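Local coordinates for protein (aminopeptidase) (Ochrobactrum anthropi, PDB 1B65), which acts as an L-aminopeptidase and D-Ala-esterase/amidase, a serine aminopeptidase of family S58 with a variant of the Ntn hydrolase fold, at residues Thr20-Asp31 against Thr195-Glu203; Gly58-Met66 against Asp162-Ser172. All blocks are in the same frame, centred on the assembly; numbering follows the deposited sequence.

Contact 1 (Thr20-Asp31 against Thr195-Glu203); sequences TGVTGPYNAITD and TGTASRVVE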
loop_
_atom_site.group_PDB
_atom_site.type_symbol
_atom_site.label_atom_id
_atom_site.label_comp_id
_atom_site.label_asym_id
_atom_site.label_seq_id
_atom_site.Cartn_x
_atom_site.Cartn_y
_atom_site.Cartn_z
ATOM N N THR A 20 -1.971 -20.382 -26.671
ATOM C CA THR A 20 -0.875 -19.978 -25.936
ATOM C C THR A 20 -0.159 -21.180 -25.319
ATOM O O THR A 20 -0.725 -21.953 -24.555
ATOM C CB THR A 20 -1.501 -19.131 -24.773
ATOM O OG1 THR A 20 -2.750 -19.784 -24.466
ATOM C CG2 THR A 20 -1.861 -17.724 -25.159
ATOM N N GLY A 21 1.051 -21.514 -25.687
ATOM C CA GLY A 21 1.968 -22.417 -25.107
ATOM C C GLY A 21 1.685 -23.794 -24.552
ATOM O O GLY A 21 0.566 -24.317 -24.401
ATOM N N VAL A 22 2.764 -24.356 -23.993
ATOM C CA VAL A 22 2.740 -25.711 -23.430
ATOM C C VAL A 22 2.141 -25.716 -22.035
ATOM O O VAL A 22 2.524 -24.915 -21.185
ATOM C CB VAL A 22 4.208 -26.204 -23.391
ATOM C CG1 VAL A 22 4.280 -27.579 -22.734
ATOM C CG2 VAL A 22 4.651 -26.252 -24.851
ATOM N N THR A 23 1.227 -26.654 -21.800
ATOM C CA THR A 23 0.578 -26.747 -20.507
ATOM C C THR A 23 1.166 -27.901 -19.680
ATOM O O THR A 23 1.910 -28.702 -20.256
ATOM C CB THR A 23 -0.932 -27.020 -20.671
ATOM O OG1 THR A 23 -1.127 -28.380 -21.139
ATOM C CG2 THR A 23 -1.572 -26.044 -21.665
ATOM N N GLY A 24 0.847 -27.921 -18.386
ATOM C CA GLY A 24 1.186 -29.108 -17.580
ATOM C C GLY A 24 0.267 -30.254 -18.093
ATOM O O GLY A 24 -0.625 -30.107 -18.936
ATOM N N PRO A 25 0.363 -31.407 -17.439
ATOM C CA PRO A 25 -0.347 -32.601 -17.863
ATOM C C PRO A 25 -1.837 -32.484 -17.949
ATOM O O PRO A 25 -2.458 -32.960 -18.915
ATOM C CB PRO A 25 0.075 -33.653 -16.841
ATOM C CG PRO A 25 1.434 -33.212 -16.411
ATOM C CD PRO A 25 1.410 -31.694 -16.412
ATOM N N TYR A 26 -2.476 -31.816 -16.967
ATOM C CA TYR A 26 -3.920 -31.699 -16.951
ATOM C C TYR A 26 -4.388 -30.315 -17.377
ATOM O O TYR A 26 -5.591 -30.088 -17.343
ATOM C CB TYR A 26 -4.483 -32.010 -15.529
ATOM C CG TYR A 26 -4.218 -33.467 -15.192
ATOM C CD1 TYR A 26 -4.907 -34.464 -15.894
ATOM C CD2 TYR A 26 -3.267 -33.850 -14.258
ATOM C CE1 TYR A 26 -4.678 -35.801 -15.618
ATOM C CE2 TYR A 26 -3.049 -35.191 -13.966
ATOM C CZ TYR A 26 -3.740 -36.149 -14.669
ATOM O OH TYR A 26 -3.541 -37.505 -14.419
ATOM N N ASN A 27 -3.466 -29.400 -17.664
ATOM C CA ASN A 27 -3.811 -28.029 -18.023
ATOM C C ASN A 27 -4.721 -27.456 -16.914
ATOM O O ASN A 27 -5.838 -26.977 -17.125
ATOM C CB ASN A 27 -4.485 -27.878 -19.391
ATOM C CG ASN A 27 -4.650 -26.410 -19.788
ATOM O OD1 ASN A 27 -3.987 -25.489 -19.310
ATOM N ND2 ASN A 27 -5.522 -26.169 -20.758
ATOM N N ALA A 28 -4.192 -27.588 -15.691
ATOM C CA ALA A 28 -4.949 -27.160 -14.515
ATOM C C ALA A 28 -4.044 -26.793 -13.365
ATOM O O ALA A 28 -2.882 -27.185 -13.353
ATOM C CB ALA A 28 -5.833 -28.310 -13.998
ATOM N N ILE A 29 -4.647 -26.150 -12.333
ATOM C CA ILE A 29 -3.808 -25.752 -11.190
ATOM C C ILE A 29 -3.197 -26.901 -10.420
ATOM O O ILE A 29 -2.130 -26.795 -9.786
ATOM C CB ILE A 29 -4.650 -24.804 -10.280
ATOM C CG1 ILE A 29 -3.662 -24.123 -9.310
ATOM C CG2 ILE A 29 -5.712 -25.591 -9.539
ATOM C CD1 ILE A 29 -4.256 -22.928 -8.558
ATOM N N THR A 30 -3.751 -28.118 -10.521
ATOM C CA THR A 30 -3.159 -29.314 -9.917
ATOM C C THR A 30 -1.896 -29.767 -10.639
ATOM O O THR A 30 -1.220 -30.651 -10.115
ATOM C CB THR A 30 -4.167 -30.485 -9.929
ATOM O OG1 THR A 30 -4.622 -30.594 -11.278
ATOM C CG2 THR A 30 -5.312 -30.158 -8.974
ATOM N N ASP A 31 -1.491 -29.121 -11.751
ATOM C CA ASP A 31 -0.209 -29.420 -12.366
ATOM C C ASP A 31 0.958 -28.908 -11.519
ATOM O O ASP A 31 2.116 -29.315 -11.670
ATOM C CB ASP A 31 -0.105 -28.823 -13.773
ATOM C CG ASP A 31 -1.012 -29.556 -14.751
ATOM O OD1 ASP A 31 -1.333 -30.757 -14.603
ATOM O OD2 ASP A 31 -1.444 -28.876 -15.698
ATOM N N THR A 195 -16.248 -21.839 -12.665
ATOM C CA THR A 195 -14.851 -22.227 -12.346
ATOM C C THR A 195 -14.046 -22.527 -13.589
ATOM O O THR A 195 -14.518 -23.305 -14.437
ATOM C CB THR A 195 -14.911 -23.454 -11.394
ATOM O OG1 THR A 195 -15.704 -23.044 -10.237
ATOM C CG2 THR A 195 -13.519 -23.900 -10.991
ATOM N N GLY A 196 -12.815 -22.004 -13.654
ATOM C CA GLY A 196 -11.966 -22.332 -14.810
ATOM C C GLY A 196 -10.514 -22.512 -14.343
ATOM O O GLY A 196 -10.117 -21.915 -13.343
ATOM N N THR A 197 -9.761 -23.310 -15.124
ATOM C CA THR A 197 -8.359 -23.503 -14.681
ATOM C C THR A 197 -7.471 -23.721 -15.892
ATOM O O THR A 197 -7.967 -24.075 -16.980
ATOM C CB THR A 197 -8.309 -24.608 -13.628
ATOM O OG1 THR A 197 -6.977 -24.701 -13.071
ATOM C CG2 THR A 197 -8.639 -26.008 -14.186
ATOM N N ALA A 198 -6.178 -23.495 -15.758
ATOM C CA ALA A 198 -5.219 -23.703 -16.855
ATOM C C ALA A 198 -3.828 -23.715 -16.229
ATOM O O ALA A 198 -3.673 -23.235 -15.079
ATOM C CB ALA A 198 -5.272 -22.567 -17.884
ATOM N N SER A 199 -2.853 -24.165 -17.008
ATOM C CA SER A 199 -1.469 -24.116 -16.532
ATOM C C SER A 199 -0.510 -23.887 -17.701
ATOM O O SER A 199 -0.827 -24.053 -18.885
ATOM C CB SER A 199 -1.036 -25.395 -15.792
ATOM O OG SER A 199 -1.040 -26.510 -16.726
ATOM N N ARG A 200 0.723 -23.514 -17.319
ATOM C CA ARG A 200 1.766 -23.303 -18.306
ATOM C C ARG A 200 3.066 -23.838 -17.708
ATOM O O ARG A 200 3.266 -23.702 -16.495
ATOM C CB ARG A 200 2.007 -21.849 -18.698
ATOM C CG ARG A 200 0.896 -21.145 -19.474
ATOM C CD ARG A 200 0.736 -21.838 -20.835
ATOM N NE ARG A 200 -0.215 -21.097 -21.679
ATOM C CZ ARG A 200 -1.523 -21.309 -21.592
ATOM N NH1 ARG A 200 -2.051 -22.195 -20.749
ATOM N NH2 ARG A 200 -2.333 -20.587 -22.396
ATOM N N VAL A 201 3.961 -24.342 -18.559
ATOM C CA VAL A 201 5.266 -24.765 -18.005
ATOM C C VAL A 201 6.303 -23.859 -18.633
ATOM O O VAL A 201 6.207 -23.559 -19.857
ATOM C CB VAL A 201 5.509 -26.253 -18.287
ATOM C CG1 VAL A 201 6.921 -26.715 -18.014
ATOM C CG2 VAL A 201 4.532 -27.089 -17.468
ATOM N N VAL A 202 7.254 -23.367 -17.836
ATOM C CA VAL A 202 8.286 -22.495 -18.410
ATOM C C VAL A 202 9.660 -23.048 -17.976
ATOM O O VAL A 202 9.754 -23.590 -16.888
ATOM C CB VAL A 202 8.183 -21.046 -17.885
ATOM C CG1 VAL A 202 6.894 -20.370 -18.393
ATOM C CG2 VAL A 202 8.180 -21.006 -16.379
ATOM N N GLU A 203 10.673 -22.768 -18.764
ATOM C CA GLU A 203 12.037 -23.157 -18.400
ATOM C C GLU A 203 12.697 -21.921 -17.766
ATOM O O GLU A 203 12.538 -20.797 -18.243
ATOM C CB GLU A 203 12.829 -23.574 -19.644
ATOM C CG GLU A 203 14.151 -24.215 -19.209
ATOM C CD GLU A 203 15.330 -23.926 -20.111
ATOM O OE1 GLU A 203 15.261 -24.240 -21.324
ATOM O OE2 GLU A 203 16.322 -23.402 -19.522
HETATM O O HOH W 1 4.468 -22.518 -21.759
#
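The R200 guanidinium has T20 O over one face, 3.1 Å from R200 CZ, with N27 OD1 near its plane at an edge. S199 O lies in that plane and takes R200 NH1 at 2.9 Å, though the donor stands above the S199 carbonyl plane; the side chain thus folds back onto its own strand. R200 NH2 is salt-bridged to E334 OE1 (helix 322-342), and E334 OE2 takes N27 ND2; one acid thus ties both segments down. The second flat group, the D31 carboxylate, receives S199 OG on the anti lone pair of OD2 (2.6 Å between S199 OG and D31 OD2), A28 N from above its plane, and Y26 N on the syn lone pair of OD1. S199 OG accepts from G24 N at 2.9 Å, a bond reached because chi1 of 65° sets the hydroxyl between backbone N and carbonyl carbon. Through G196, A198, R200 and V202, strand 194-204 pairs with strand 207-217, while S199 N and V201 N turn to the loop, which, with a type I turn at G24-N27, lines this edge of a sheet in the Ntn hydrolase variant. Only one backbone-to-backbone hydrogen bond crosses, V201 N to V22 O at 3.0 Å, and a water donates to both V22 O and V201 O. N27 holds CG anti to its N (chi1 -172°), bringing OD1 within 2.9 Å of S199 N in a fairly straight bond (160°). I29 N ends the series on T197 OG1 at 2.8 Å, a hydroxyl also bonded to A213 O, while T197 CG2 lies against A28 CB.

Contact 2 (Gly58-Met66 against Asp162-Ser172); sequences GVTAILPHM and DVRKALDNVAS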
loop_
_atom_site.group_PDB
_atom_site.type_symbol
_atom_site.label_atom_id
_atom_site.label_comp_id
_atom_site.label_asym_id
_atom_site.label_seq_id
_atom_site.Cartn_x
_atom_site.Cartn_y
_atom_site.Cartn_z
ATOM N N GLY A 58 -21.935 -23.113 -3.843
ATOM C CA GLY A 58 -21.024 -24.222 -3.520
ATOM C C GLY A 58 -19.770 -23.571 -2.934
ATOM O O GLY A 58 -19.718 -22.385 -2.678
ATOM N N VAL A 59 -18.796 -24.463 -2.871
ATOM C CA VAL A 59 -17.503 -24.129 -2.272
ATOM C C VAL A 59 -16.375 -24.784 -3.072
ATOM O O VAL A 59 -16.487 -25.925 -3.519
ATOM C CB VAL A 59 -17.421 -24.722 -0.847
ATOM C CG1 VAL A 59 -16.147 -24.279 -0.131
ATOM C CG2 VAL A 59 -18.593 -24.375 0.078
ATOM N N THR A 60 -15.308 -24.003 -3.230
ATOM C CA THR A 60 -14.110 -24.510 -3.903
ATOM C C THR A 60 -12.988 -24.522 -2.875
ATOM O O THR A 60 -12.889 -23.541 -2.120
ATOM C CB THR A 60 -13.763 -23.570 -5.079
ATOM O OG1 THR A 60 -14.798 -23.730 -6.066
ATOM C CG2 THR A 60 -12.448 -23.967 -5.729
ATOM N N ALA A 61 -12.179 -25.561 -2.778
ATOM C CA ALA A 61 -11.053 -25.532 -1.831
ATOM C C ALA A 61 -9.773 -25.887 -2.573
ATOM O O ALA A 61 -9.763 -26.785 -3.404
ATOM C CB ALA A 61 -11.316 -26.576 -0.739
ATOM N N ILE A 62 -8.733 -25.091 -2.403
ATOM C CA ILE A 62 -7.443 -25.380 -3.047
ATOM C C ILE A 62 -6.451 -25.595 -1.903
ATOM O O ILE A 62 -6.199 -24.654 -1.134
ATOM C CB ILE A 62 -7.041 -24.148 -3.891
ATOM C CG1 ILE A 62 -8.119 -23.891 -4.962
ATOM C CG2 ILE A 62 -5.674 -24.415 -4.533
ATOM C CD1 ILE A 62 -8.229 -22.435 -5.341
ATOM N N LEU A 63 -5.817 -26.740 -1.805
ATOM C CA LEU A 63 -4.896 -26.968 -0.677
ATOM C C LEU A 63 -3.497 -27.280 -1.162
ATOM O O LEU A 63 -3.298 -28.297 -1.828
ATOM C CB LEU A 63 -5.393 -28.209 0.061
ATOM C CG LEU A 63 -5.314 -28.422 1.548
ATOM C CD1 LEU A 63 -5.068 -29.894 1.929
ATOM C CD2 LEU A 63 -4.453 -27.453 2.341
ATOM N N PRO A 64 -2.541 -26.437 -0.844
ATOM C CA PRO A 64 -1.136 -26.673 -1.201
ATOM C C PRO A 64 -0.534 -27.743 -0.295
ATOM O O PRO A 64 -1.021 -27.938 0.825
ATOM C CB PRO A 64 -0.470 -25.339 -0.937
ATOM C CG PRO A 64 -1.554 -24.349 -0.661
ATOM C CD PRO A 64 -2.740 -25.137 -0.129
ATOM N N HIS A 65 0.477 -28.488 -0.725
ATOM C CA HIS A 65 1.153 -29.515 0.058
ATOM C C HIS A 65 0.146 -30.426 0.728
ATOM O O HIS A 65 0.197 -30.712 1.927
ATOM C CB HIS A 65 2.050 -28.855 1.121
ATOM C CG HIS A 65 3.157 -28.052 0.512
ATOM N ND1 HIS A 65 4.084 -28.592 -0.359
ATOM C CD2 HIS A 65 3.498 -26.747 0.698
ATOM C CE1 HIS A 65 4.954 -27.640 -0.689
ATOM N NE2 HIS A 65 4.613 -26.533 -0.082
ATOM N N MET A 66 -0.788 -30.985 -0.066
ATOM C CA MET A 66 -1.895 -31.716 0.547
ATOM C C MET A 66 -1.485 -32.984 1.258
ATOM O O MET A 66 -2.201 -33.459 2.145
ATOM C CB MET A 66 -3.039 -31.904 -0.471
ATOM C CG MET A 66 -2.629 -32.848 -1.542
ATOM S SD MET A 66 -3.992 -33.094 -2.752
ATOM C CE MET A 66 -2.925 -33.058 -4.191
ATOM N N ASP A 162 -21.163 -28.521 4.120
ATOM C CA ASP A 162 -20.832 -28.315 2.690
ATOM C C ASP A 162 -19.367 -27.895 2.549
ATOM O O ASP A 162 -18.668 -28.303 1.603
ATOM C CB ASP A 162 -21.714 -27.212 2.099
ATOM C CG ASP A 162 -23.161 -27.630 1.940
ATOM O OD1 ASP A 162 -23.385 -28.764 1.458
ATOM O OD2 ASP A 162 -24.043 -26.827 2.305
ATOM N N VAL A 163 -18.913 -27.007 3.465
ATOM C CA VAL A 163 -17.503 -26.635 3.302
ATOM C C VAL A 163 -16.552 -27.742 3.679
ATOM O O VAL A 163 -15.577 -27.955 2.934
ATOM C CB VAL A 163 -17.142 -25.210 3.751
ATOM C CG1 VAL A 163 -18.286 -24.427 4.298
ATOM C CG2 VAL A 163 -15.772 -25.093 4.379
ATOM N N ARG A 164 -16.837 -28.561 4.700
ATOM C CA ARG A 164 -15.992 -29.666 5.057
ATOM C C ARG A 164 -15.929 -30.695 3.915
ATOM O O ARG A 164 -14.889 -31.302 3.719
ATOM C CB ARG A 164 -16.499 -30.461 6.272
ATOM C CG ARG A 164 -16.233 -29.798 7.606
ATOM C CD ARG A 164 -16.372 -30.903 8.680
ATOM N NE ARG A 164 -15.531 -30.623 9.783
ATOM C CZ ARG A 164 -14.546 -31.024 10.517
ATOM N NH1 ARG A 164 -13.894 -32.173 10.368
ATOM N NH2 ARG A 164 -14.237 -30.177 11.491
ATOM N N LYS A 165 -17.043 -30.914 3.239
ATOM C CA LYS A 165 -17.061 -31.813 2.096
ATOM C C LYS A 165 -16.099 -31.356 1.002
ATOM O O LYS A 165 -15.346 -32.179 0.463
ATOM C CB LYS A 165 -18.479 -31.915 1.528
ATOM C CG LYS A 165 -18.652 -33.276 0.856
ATOM C CD LYS A 165 -18.832 -33.090 -0.638
ATOM C CE LYS A 165 -19.934 -34.034 -1.146
ATOM N NZ LYS A 165 -19.241 -35.259 -1.673
ATOM N N ALA A 166 -16.060 -30.054 0.709
ATOM C CA ALA A 166 -15.115 -29.553 -0.298
ATOM C C ALA A 166 -13.681 -29.806 0.146
ATOM O O ALA A 166 -12.852 -30.249 -0.654
ATOM C CB ALA A 166 -15.351 -28.090 -0.636
ATOM N N LEU A 167 -13.356 -29.495 1.406
ATOM C CA LEU A 167 -12.023 -29.696 1.941
ATOM C C LEU A 167 -11.618 -31.163 1.942
ATOM O O LEU A 167 -10.480 -31.536 1.612
ATOM C CB LEU A 167 -11.986 -29.146 3.382
ATOM C CG LEU A 167 -12.082 -27.596 3.427
ATOM C CD1 LEU A 167 -12.513 -27.141 4.811
ATOM C CD2 LEU A 167 -10.718 -27.009 3.062
ATOM N N ASP A 168 -12.536 -32.037 2.343
ATOM C CA ASP A 168 -12.280 -33.485 2.364
ATOM C C ASP A 168 -12.182 -34.071 0.963
ATOM O O ASP A 168 -11.604 -35.153 0.749
ATOM C CB ASP A 168 -13.409 -34.178 3.153
ATOM C CG ASP A 168 -13.271 -34.034 4.650
ATOM O OD1 ASP A 168 -12.237 -33.664 5.221
ATOM O OD2 ASP A 168 -14.261 -34.331 5.353
ATOM N N ASN A 169 -12.705 -33.428 -0.067
ATOM C CA ASN A 169 -12.654 -33.909 -1.432
ATOM C C ASN A 169 -11.413 -33.443 -2.190
ATOM O O ASN A 169 -11.339 -33.720 -3.392
ATOM C CB ASN A 169 -13.848 -33.358 -2.226
ATOM C CG ASN A 169 -15.132 -34.137 -2.013
ATOM O OD1 ASN A 169 -15.115 -35.175 -1.352
ATOM N ND2 ASN A 169 -16.189 -33.553 -2.586
ATOM N N VAL A 170 -10.525 -32.656 -1.589
ATOM C CA VAL A 170 -9.385 -32.164 -2.364
ATOM C C VAL A 170 -8.595 -33.314 -2.977
ATOM O O VAL A 170 -8.401 -34.316 -2.287
ATOM C CB VAL A 170 -8.416 -31.234 -1.633
ATOM C CG1 VAL A 170 -9.167 -30.025 -1.037
ATOM C CG2 VAL A 170 -7.627 -31.940 -0.565
ATOM N N ALA A 171 -8.143 -33.160 -4.221
ATOM C CA ALA A 171 -7.434 -34.236 -4.885
ATOM C C ALA A 171 -6.555 -33.695 -6.022
ATOM O O ALA A 171 -6.710 -32.546 -6.448
ATOM C CB ALA A 171 -8.436 -35.199 -5.559
ATOM N N SER A 172 -5.624 -34.528 -6.452
ATOM C CA SER A 172 -4.761 -34.154 -7.580
ATOM C C SER A 172 -5.481 -34.529 -8.884
ATOM O O SER A 172 -6.660 -34.920 -8.854
ATOM C CB SER A 172 -3.430 -34.891 -7.520
ATOM O OG SER A 172 -3.630 -36.303 -7.482
#
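The helical bond from L167 N to V163 O, 3.1 Å, joins two residues that both lean on strand 58-63, L167 on A61 and V163 on V59. No hydrogen bond crosses between the segments; the join is apolar. V59 spreads its two methyls over the helix: CG2 lies 4.0 Å from V163 CB, and CG1, anti to the backbone N, reaches A166 CB at 3.9 Å. Next along the strand, the single methyl of A61 is met by A166 O, by L167 CD2 at 3.9 Å and by V170 CG1 at 4.1 Å. With alanines meeting on both sides (A61, A166), the helix and strand axes come to 7.4 Å, their directions 36° apart. V170, just past the helix end, divides its branches, CG1 going to A61 and CG2 to L63 CD1 (4.1 Å), the L63 and V170 side chains crossing at about a right angle. Beyond the strand M66 reaches across, extended at chi2 and turned at chi3 (139°), its CE 3.8 Å from both S172 N and S172 CB. On the flank, V163 and L167 also pack on helix 111-125, while D162 is held by T159 N and Q40 NE2. V59 and A61 point to the helix and L63 to V170 just after it, T60 and I62 away, the alternation of a strand with one face under helices, consistent with a sheet and its helical layer in the layered Ntn hydrolase fold.

Contacts 1 and 2 have centres 19 Å apart and belong to different sheets: strand 194-204 borders the six-stranded one, strand 56-63 lies within the four-stranded one. They nevertheless touch where the loop 20-31 passes the C-terminal end of segment 162-172: T30 CG2 packs 3.7 Å from A171 O and 4.3 Å from S172 CA, and T30 OG1 is hydrogen-bonded to G173 O just beyond. Strand 36-43 is a second bridge. It receives the side chains of I29 and T30 at V37, pairs through G38 with A61, and carries F39, which T195 touches and whose carbonyl takes N169 ND2. Both segments of contact 2 come between those of contact 1 in sequence.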